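Local coordinates for Dbv8 protein (Nonomuraea, PDB 4MFZ), which probably transfers long acyl chains from acyl-CoA donors such as decanoyl-CoA to amino groups of glycopeptide antibiotics, as a GNAT-type N-acyltransferase, at residues A[143-146]-A[147-151]; A[204-207]-A[208-212]; A[229-232]-A[233-237]. One frame throughout, in Å; residues are numbered along the deposited sequence.

Contact 1. Residues A[143-146]-A[147-151]; sequences RRFH and ATRDI
Arg149 folds back over Phe145 at the C-terminal end of helix 130-148. Arg149 CB lies 3.6 Å from His146 O, close to the backbone of the last turn. Arg149 CG then comes over one face of the Phe145 ring, 4.0 Å from Phe145 CZ and displaced toward the rim. A bend at the second torsion (chi2 -46°) keeps the chain on the ring, where Arg149 NE approaches Phe145 CE1 at 3.9 Å. The guanidinium has Phe145 CZ over one of its faces, yet the two planes stand 59° apart, so this is no parallel stack. At the tip, NH1 makes a salt bridge to Glu246.

The helix ends next to this pair in a Schellman motif. Asp150 takes a positive phi, which turns the chain so that Ile151 N can donate to His146 O over 3.1 Å, arriving well above the carbonyl plane, while Asp150 N donates to Ala147 O. The apolar partner of the motif is Ile151 CG1, which lies 3.8 Å from His146 CB and makes an off-centre CH-pi contact with the imidazole. Phe145 O accepts twice, from Arg149 N and from Thr148 OG1 at 2.9 Å; this second bond ties the threonine side chain to the backbone of the turn.

The helix end is held on several sides: His146 ND1 bonds to Thr156 of helix 153-160, Tyr194 of strand 193-196 meets the His146 ring, and Ile151 packs on Phe239 and His243 of helix 226-243.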
loop_
_atom_site.group_PDB
_atom_site.type_symbol
_atom_site.label_atom_id
_atom_site.label_comp_id
_atom_site.label_asym_id
_atom_site.label_seq_id
_atom_site.Cartn_x
_atom_site.Cartn_y
_atom_site.Cartn_z
ATOM N N ARG A 143 0.103 -9.645 14.054
ATOM C CA ARG A 143 -0.966 -10.478 14.556
ATOM C C ARG A 143 -1.091 -10.407 16.056
ATOM O O ARG A 143 -2.207 -10.352 16.558
ATOM C CB ARG A 143 -0.817 -11.907 14.048
ATOM C CG ARG A 143 -1.357 -11.988 12.617
ATOM C CD ARG A 143 -0.786 -13.129 11.796
ATOM N NE ARG A 143 -1.532 -14.396 11.817
ATOM C CZ ARG A 143 -2.781 -14.600 12.262
ATOM N NH1 ARG A 143 -3.532 -13.611 12.773
ATOM N NH2 ARG A 143 -3.287 -15.839 12.199
ATOM N N ARG A 144 0.035 -10.352 16.779
ATOM C CA ARG A 144 -0.069 -10.077 18.209
ATOM C C ARG A 144 -0.763 -8.741 18.487
ATOM O O ARG A 144 -1.637 -8.670 19.356
ATOM C CB ARG A 144 1.283 -10.162 18.913
ATOM C CG ARG A 144 1.744 -11.594 19.121
ATOM C CD ARG A 144 2.981 -11.658 20.011
ATOM N NE ARG A 144 4.129 -10.923 19.489
ATOM C CZ ARG A 144 5.072 -11.430 18.702
ATOM N NH1 ARG A 144 5.022 -12.697 18.295
ATOM N NH2 ARG A 144 6.070 -10.648 18.306
ATOM N N PHE A 145 -0.410 -7.690 17.751
ATOM C CA PHE A 145 -1.088 -6.381 17.910
ATOM C C PHE A 145 -2.613 -6.435 17.613
ATOM O O PHE A 145 -3.427 -5.931 18.381
ATOM C CB PHE A 145 -0.432 -5.289 17.050
ATOM C CG PHE A 145 -1.084 -3.936 17.207
ATOM C CD1 PHE A 145 -1.045 -3.265 18.440
ATOM C CD2 PHE A 145 -1.758 -3.341 16.145
ATOM C CE1 PHE A 145 -1.675 -2.035 18.618
ATOM C CE2 PHE A 145 -2.374 -2.101 16.311
ATOM C CZ PHE A 145 -2.341 -1.447 17.549
ATOM N N HIS A 146 -2.974 -7.035 16.486
ATOM C CA HIS A 146 -4.370 -7.271 16.146
ATOM C C HIS A 146 -5.114 -7.979 17.266
ATOM O O HIS A 146 -6.163 -7.493 17.671
ATOM C CB HIS A 146 -4.480 -8.024 14.820
ATOM C CG HIS A 146 -4.360 -7.142 13.580
ATOM N ND1 HIS A 146 -4.813 -7.542 12.367
ATOM C CD2 HIS A 146 -3.841 -5.848 13.399
ATOM C CE1 HIS A 146 -4.570 -6.581 11.454
ATOM N NE2 HIS A 146 -3.962 -5.547 12.079
ATOM N N ALA A 147 -4.580 -9.086 17.804
ATOM C CA ALA A 147 -5.234 -9.792 18.940
ATOM C C ALA A 147 -5.453 -8.929 20.175
ATOM O O ALA A 147 -6.528 -9.017 20.801
ATOM C CB ALA A 147 -4.499 -11.075 19.327
ATOM N N THR A 148 -4.460 -8.116 20.557
ATOM C CA THR A 148 -4.640 -7.258 21.731
ATOM C C THR A 148 -5.789 -6.281 21.514
ATOM O O THR A 148 -6.399 -5.832 22.475
ATOM C CB THR A 148 -3.384 -6.439 22.130
ATOM O OG1 THR A 148 -3.171 -5.381 21.187
ATOM C CG2 THR A 148 -2.141 -7.299 22.246
ATOM N N ARG A 149 -6.054 -5.933 20.250
ATOM C CA ARG A 149 -7.168 -5.041 19.897
ATOM C C ARG A 149 -8.483 -5.777 19.572
ATOM O O ARG A 149 -9.469 -5.139 19.195
ATOM C CB ARG A 149 -6.788 -4.132 18.715
ATOM C CG ARG A 149 -5.701 -3.124 19.005
ATOM C CD ARG A 149 -5.973 -2.443 20.319
ATOM N NE ARG A 149 -4.976 -1.428 20.608
ATOM C CZ ARG A 149 -5.205 -0.126 20.540
ATOM N NH1 ARG A 149 -6.401 0.331 20.182
ATOM N NH2 ARG A 149 -4.242 0.723 20.863
ATOM N N ASP A 150 -8.469 -7.108 19.702
ATOM C CA ASP A 150 -9.599 -7.980 19.375
ATOM C C ASP A 150 -10.078 -7.868 17.917
ATOM O O ASP A 150 -11.263 -8.048 17.635
ATOM C CB ASP A 150 -10.759 -7.807 20.388
ATOM C CG ASP A 150 -10.382 -8.298 21.785
ATOM O OD1 ASP A 150 -9.997 -9.488 21.920
ATOM O OD2 ASP A 150 -10.442 -7.497 22.752
ATOM N N ILE A 151 -9.152 -7.582 16.997
ATOM C CA ILE A 151 -9.503 -7.541 15.582
ATOM C C ILE A 151 -9.960 -8.935 15.193
ATOM O O ILE A 151 -9.243 -9.891 15.419
ATOM C CB ILE A 151 -8.325 -7.128 14.657
ATOM C CG1 ILE A 151 -7.602 -5.882 15.180
ATOM C CG2 ILE A 151 -8.814 -6.938 13.226
ATOM C CD1 ILE A 151 -8.389 -4.588 15.128
#

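Contact 2. Residues A[204-207]-A[208-212]; sequences AVAK and DGTPV
Asp208 OD1, with Ala206 CB 3.7 Å away across the turn, is gripped by two donors of a single residue. Thr210 OG1 gives its proton to Asp208 OD1 over 2.6 Å, meeting the syn side of the carboxylate somewhat out of plane. Thr210 N reaches the same Asp208 OD1 at 3.1 Å from the same face, but farther out of the plane, at 39°. The backbone bond defines an Asx turn, and the pair of bonds fixes the rotation of the carboxylate. Its first torsion is what makes this possible: at chi1 61°, CG sits between the backbone N and the carbonyl carbon, so the acid curls over its own chain toward Thr210.

The backbone beside it forms a type I turn from Ala206 to Gly209, closed by Gly209 N donating to Ala206 O at 3.0 Å. Gly209 has the positive phi that glycine readily accepts. Ala206 N in turn makes an almost straight bond to Thr210 O, also 3.0 Å, so that Gly209 and Thr210 together face Ala206.

Beyond the turn the strands pair normally, with Ala204 N bonded to Val212 O at 2.9 Å. On the face carrying Ala204 and Val212, Val212 CG1 packs 3.9 Å from Ala204 CB and lies more loosely by Ala206 CB. Val205 and Pro211 lie on the opposite face as a non-hydrogen-bonded pair, where the pairing with strand 199-205 asks for no N-H from Pro211; they rest on Tyr109 and His247 respectively.

A type I turn whose last residue is a glycine at positive phi, doubling as the first residue of a G1 bulge, is the type I plus G1 beta bulge hairpin, here joining strands 199-205 and 211-216 of the GNAT-like sheet.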
loop_
_atom_site.group_PDB
_atom_site.type_symbol
_atom_site.label_atom_id
_atom_site.label_comp_id
_atom_site.label_asym_id
_atom_site.label_seq_id
_atom_site.Cartn_x
_atom_site.Cartn_y
_atom_site.Cartn_z
ATOM N N ALA A 204 -5.056 8.024 10.563
ATOM C CA ALA A 204 -4.148 9.141 10.283
ATOM C C ALA A 204 -4.367 10.318 11.247
ATOM O O ALA A 204 -5.271 10.283 12.077
ATOM C CB ALA A 204 -4.323 9.596 8.836
ATOM N N VAL A 205 -3.521 11.341 11.163
ATOM C CA VAL A 205 -3.828 12.632 11.786
ATOM C C VAL A 205 -3.672 13.735 10.735
ATOM O O VAL A 205 -2.768 13.657 9.910
ATOM C CB VAL A 205 -3.031 12.917 13.105
ATOM C CG1 VAL A 205 -2.708 11.632 13.864
ATOM C CG2 VAL A 205 -1.755 13.701 12.858
ATOM N N ALA A 206 -4.581 14.722 10.737
ATOM C CA ALA A 206 -4.574 15.816 9.740
ATOM C C ALA A 206 -3.499 16.855 10.090
ATOM O O ALA A 206 -2.820 16.709 11.104
ATOM C CB ALA A 206 -5.948 16.473 9.651
ATOM N N LYS A 207 -3.351 17.898 9.266
ATOM C CA LYS A 207 -2.359 18.978 9.523
ATOM C C LYS A 207 -2.469 19.607 10.924
ATOM O O LYS A 207 -1.456 19.908 11.543
ATOM C CB LYS A 207 -2.445 20.091 8.465
ATOM C CG LYS A 207 -1.904 19.712 7.094
ATOM C CD LYS A 207 -2.125 20.825 6.076
ATOM C CE LYS A 207 -1.337 22.082 6.423
ATOM N NZ LYS A 207 -1.840 23.264 5.673
ATOM N N ASP A 208 -3.694 19.788 11.414
ATOM C CA ASP A 208 -3.931 20.399 12.725
ATOM C C ASP A 208 -3.912 19.422 13.898
ATOM O O ASP A 208 -4.315 19.780 15.003
ATOM C CB ASP A 208 -5.271 21.125 12.721
ATOM C CG ASP A 208 -6.444 20.197 12.452
ATOM O OD1 ASP A 208 -6.265 18.956 12.442
ATOM O OD2 ASP A 208 -7.555 20.727 12.255
ATOM N N GLY A 209 -3.477 18.188 13.650
ATOM C CA GLY A 209 -3.335 17.180 14.701
ATOM C C GLY A 209 -4.590 16.404 15.085
ATOM O O GLY A 209 -4.523 15.521 15.953
ATOM N N THR A 210 -5.723 16.711 14.447
ATOM C CA THR A 210 -6.972 16.016 14.752
ATOM C C THR A 210 -7.068 14.672 14.002
ATOM O O THR A 210 -6.761 14.600 12.818
ATOM C CB THR A 210 -8.212 16.878 14.463
ATOM O OG1 THR A 210 -8.174 17.314 13.105
ATOM C CG2 THR A 210 -8.259 18.110 15.402
ATOM N N PRO A 211 -7.495 13.614 14.701
ATOM C CA PRO A 211 -7.598 12.280 14.093
ATOM C C PRO A 211 -8.476 12.274 12.826
ATOM O O PRO A 211 -9.495 12.981 12.762
ATOM C CB PRO A 211 -8.227 11.435 15.203
ATOM C CG PRO A 211 -8.843 12.422 16.165
ATOM C CD PRO A 211 -7.947 13.624 16.107
ATOM N N VAL A 212 -8.062 11.513 11.811
ATOM C CA VAL A 212 -8.847 11.368 10.574
ATOM C C VAL A 212 -8.643 9.957 9.983
ATOM O O VAL A 212 -7.623 9.316 10.260
ATOM C CB VAL A 212 -8.505 12.500 9.556
ATOM C CG1 VAL A 212 -7.088 12.394 8.989
ATOM C CG2 VAL A 212 -9.533 12.567 8.438
#

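Contact 3. Residues A[229-232]-A[233-237]; sequences YYDS and LRRAR
Helix 226-243 is the crossover of the beta-alpha-beta unit built with strands 211-216 and 251-256 of the GNAT-like domain, and on its inner side Tyr229 lies alongside Leu233, one turn on. Both first torsions are extended (chi1 173° and -175°), which sends the two side chains the same way. Leu233 CD2 lies beside the phenol, 4.0 Å from Tyr229 CE1, and also stands at 4.4 Å from Tyr230 CD1, meeting both rings obliquely. The Tyr230 ring is further occupied by its neighbour: Tyr229 CD1 sits above its centre. The Tyr229 side chain comes within about 4 Å (nearest atoms) of the bound decanoyl-CoA, and Leu233 packs beside it.

The outer side of the helix is polar. Asp231 faces Arg234 directly, though at long range, and Arg235 through a water. Asp231 OD1 makes a long salt bridge of 3.9 Å to Arg234 NH2, with carboxylate and guanidinium planes 82° apart. Asp231 OD2 accepts from a water at 2.6 Å, and that water accepts in turn from Arg235 NH1 at 3.0 Å, lying in plane at the guanidinium edge. The aliphatic part of Arg235 runs past the backbone, Arg235 CG being 3.4 Å from Asp231 O. At this point the helical bonding is less regular: Ser232 O takes Arg235 N at 3.0 Å from well above its carbonyl plane and Ala236 N only weakly.

Among its neighbours, Ser232 OG bonds to Leu196 O of strand 193-196 and Tyr201 OH of strand 199-205, Tyr229 OH bonds to Trp280, and both Tyr229 and Leu233 pack on Ile336 of strand 330-337.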
loop_
_atom_site.group_PDB
_atom_site.type_symbol
_atom_site.label_atom_id
_atom_site.label_comp_id
_atom_site.label_asym_id
_atom_site.label_seq_id
_atom_site.Cartn_x
_atom_site.Cartn_y
_atom_site.Cartn_z
ATOM N N TYR A 229 -19.914 -0.384 -1.417
ATOM C CA TYR A 229 -19.367 0.872 -0.903
ATOM C C TYR A 229 -20.008 1.268 0.439
ATOM O O TYR A 229 -19.296 1.531 1.416
ATOM C CB TYR A 229 -19.459 2.008 -1.948
ATOM C CG TYR A 229 -19.071 3.407 -1.431
ATOM C CD1 TYR A 229 -20.030 4.253 -0.904
ATOM C CD2 TYR A 229 -17.754 3.872 -1.485
ATOM C CE1 TYR A 229 -19.704 5.526 -0.440
ATOM C CE2 TYR A 229 -17.416 5.137 -1.039
ATOM C CZ TYR A 229 -18.392 5.972 -0.500
ATOM O OH TYR A 229 -18.083 7.261 -0.034
ATOM N N TYR A 230 -21.348 1.306 0.486
ATOM C CA TYR A 230 -22.033 1.744 1.700
ATOM C C TYR A 230 -21.962 0.756 2.829
ATOM O O TYR A 230 -21.898 1.146 4.007
ATOM C CB TYR A 230 -23.493 2.140 1.436
ATOM C CG TYR A 230 -23.601 3.417 0.678
ATOM C CD1 TYR A 230 -23.174 4.630 1.248
ATOM C CD2 TYR A 230 -24.109 3.431 -0.613
ATOM C CE1 TYR A 230 -23.284 5.825 0.541
ATOM C CE2 TYR A 230 -24.221 4.617 -1.327
ATOM C CZ TYR A 230 -23.813 5.817 -0.746
ATOM O OH TYR A 230 -23.902 7.005 -1.478
ATOM N N ASP A 231 -21.951 -0.532 2.490
ATOM C CA ASP A 231 -21.808 -1.507 3.554
ATOM C C ASP A 231 -20.463 -1.321 4.316
ATOM O O ASP A 231 -20.425 -1.429 5.542
ATOM C CB ASP A 231 -21.949 -2.936 3.036
ATOM C CG ASP A 231 -22.067 -3.929 4.177
ATOM O OD1 ASP A 231 -23.182 -4.049 4.736
ATOM O OD2 ASP A 231 -21.035 -4.556 4.530
ATOM N N SER A 232 -19.384 -1.055 3.577
ATOM C CA SER A 232 -18.086 -0.755 4.185
ATOM C C SER A 232 -18.124 0.565 4.963
ATOM O O SER A 232 -17.754 0.599 6.124
ATOM C CB SER A 232 -16.974 -0.670 3.137
ATOM O OG SER A 232 -15.728 -0.404 3.811
ATOM N N LEU A 233 -18.550 1.637 4.300
ATOM C CA LEU A 233 -18.571 2.969 4.899
ATOM C C LEU A 233 -19.362 2.986 6.229
ATOM O O LEU A 233 -18.880 3.542 7.213
ATOM C CB LEU A 233 -19.087 4.009 3.908
ATOM C CG LEU A 233 -19.048 5.466 4.376
ATOM C CD1 LEU A 233 -17.624 5.962 4.540
ATOM C CD2 LEU A 233 -19.780 6.378 3.423
ATOM N N ARG A 234 -20.524 2.334 6.279
ATOM C CA ARG A 234 -21.279 2.201 7.568
ATOM C C ARG A 234 -20.603 1.443 8.712
ATOM O O ARG A 234 -20.898 1.703 9.893
ATOM C CB ARG A 234 -22.691 1.646 7.326
ATOM C CG ARG A 234 -23.639 2.686 6.697
ATOM C CD ARG A 234 -25.118 2.301 6.771
ATOM N NE ARG A 234 -25.303 0.976 6.180
ATOM C CZ ARG A 234 -25.320 -0.158 6.888
ATOM N NH1 ARG A 234 -25.204 -0.119 8.215
ATOM N NH2 ARG A 234 -25.445 -1.331 6.271
ATOM N N ARG A 235 -19.717 0.498 8.383
ATOM C CA ARG A 235 -18.988 -0.273 9.380
ATOM C C ARG A 235 -17.755 0.465 9.984
ATOM O O ARG A 235 -17.262 0.079 11.044
ATOM C CB ARG A 235 -18.498 -1.623 8.785
ATOM C CG ARG A 235 -19.548 -2.721 8.586
ATOM C CD ARG A 235 -18.983 -3.879 7.736
ATOM N NE ARG A 235 -17.848 -4.556 8.387
ATOM C CZ ARG A 235 -16.828 -5.159 7.767
ATOM N NH1 ARG A 235 -16.732 -5.199 6.413
ATOM N NH2 ARG A 235 -15.886 -5.734 8.518
ATOM N N ALA A 236 -17.256 1.484 9.297
ATOM C CA ALA A 236 -15.988 2.139 9.673
ATOM C C ALA A 236 -16.038 2.718 11.071
ATOM O O ALA A 236 -15.288 2.283 11.926
ATOM C CB ALA A 236 -15.595 3.213 8.665
ATOM N N ARG A 237 -16.918 3.698 11.292
ATOM C CA ARG A 237 -17.073 4.329 12.613
ATOM C C ARG A 237 -17.197 3.359 13.776
ATOM O O ARG A 237 -16.449 3.485 14.749
ATOM C CB ARG A 237 -18.218 5.365 12.640
ATOM C CG ARG A 237 -17.711 6.796 12.520
ATOM C CD ARG A 237 -18.782 7.871 12.714
ATOM N NE ARG A 237 -19.743 7.613 13.798
ATOM C CZ ARG A 237 -20.903 8.273 13.938
ATOM N NH1 ARG A 237 -21.250 9.228 13.080
ATOM N NH2 ARG A 237 -21.735 7.984 14.940
HETATM O O HOH W 1 -18.448 -4.425 4.126
#

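Overall arrangement
From the N terminus the three contacts come in series, neither nesting nor crossing, and each is local. Contact 1 ends helix 130-148 in the N-terminal acyltransferase region. Contact 2 is the hairpin turn at which strand 199-205 reverses into 211-216, and contact 3 lies within helix 226-243, which leads from 211-216 toward 251-256. None touches another: their centres are 21 to 24 Å apart. The fold nevertheless links them, because helix 226-243 carries contact 3 and, further along, residues that pack on Ile151 of contact 1, while His247 in the loop after it meets contact 2. Thus one helix and its following loop connect the N-terminal region with the GNAT-like sheet.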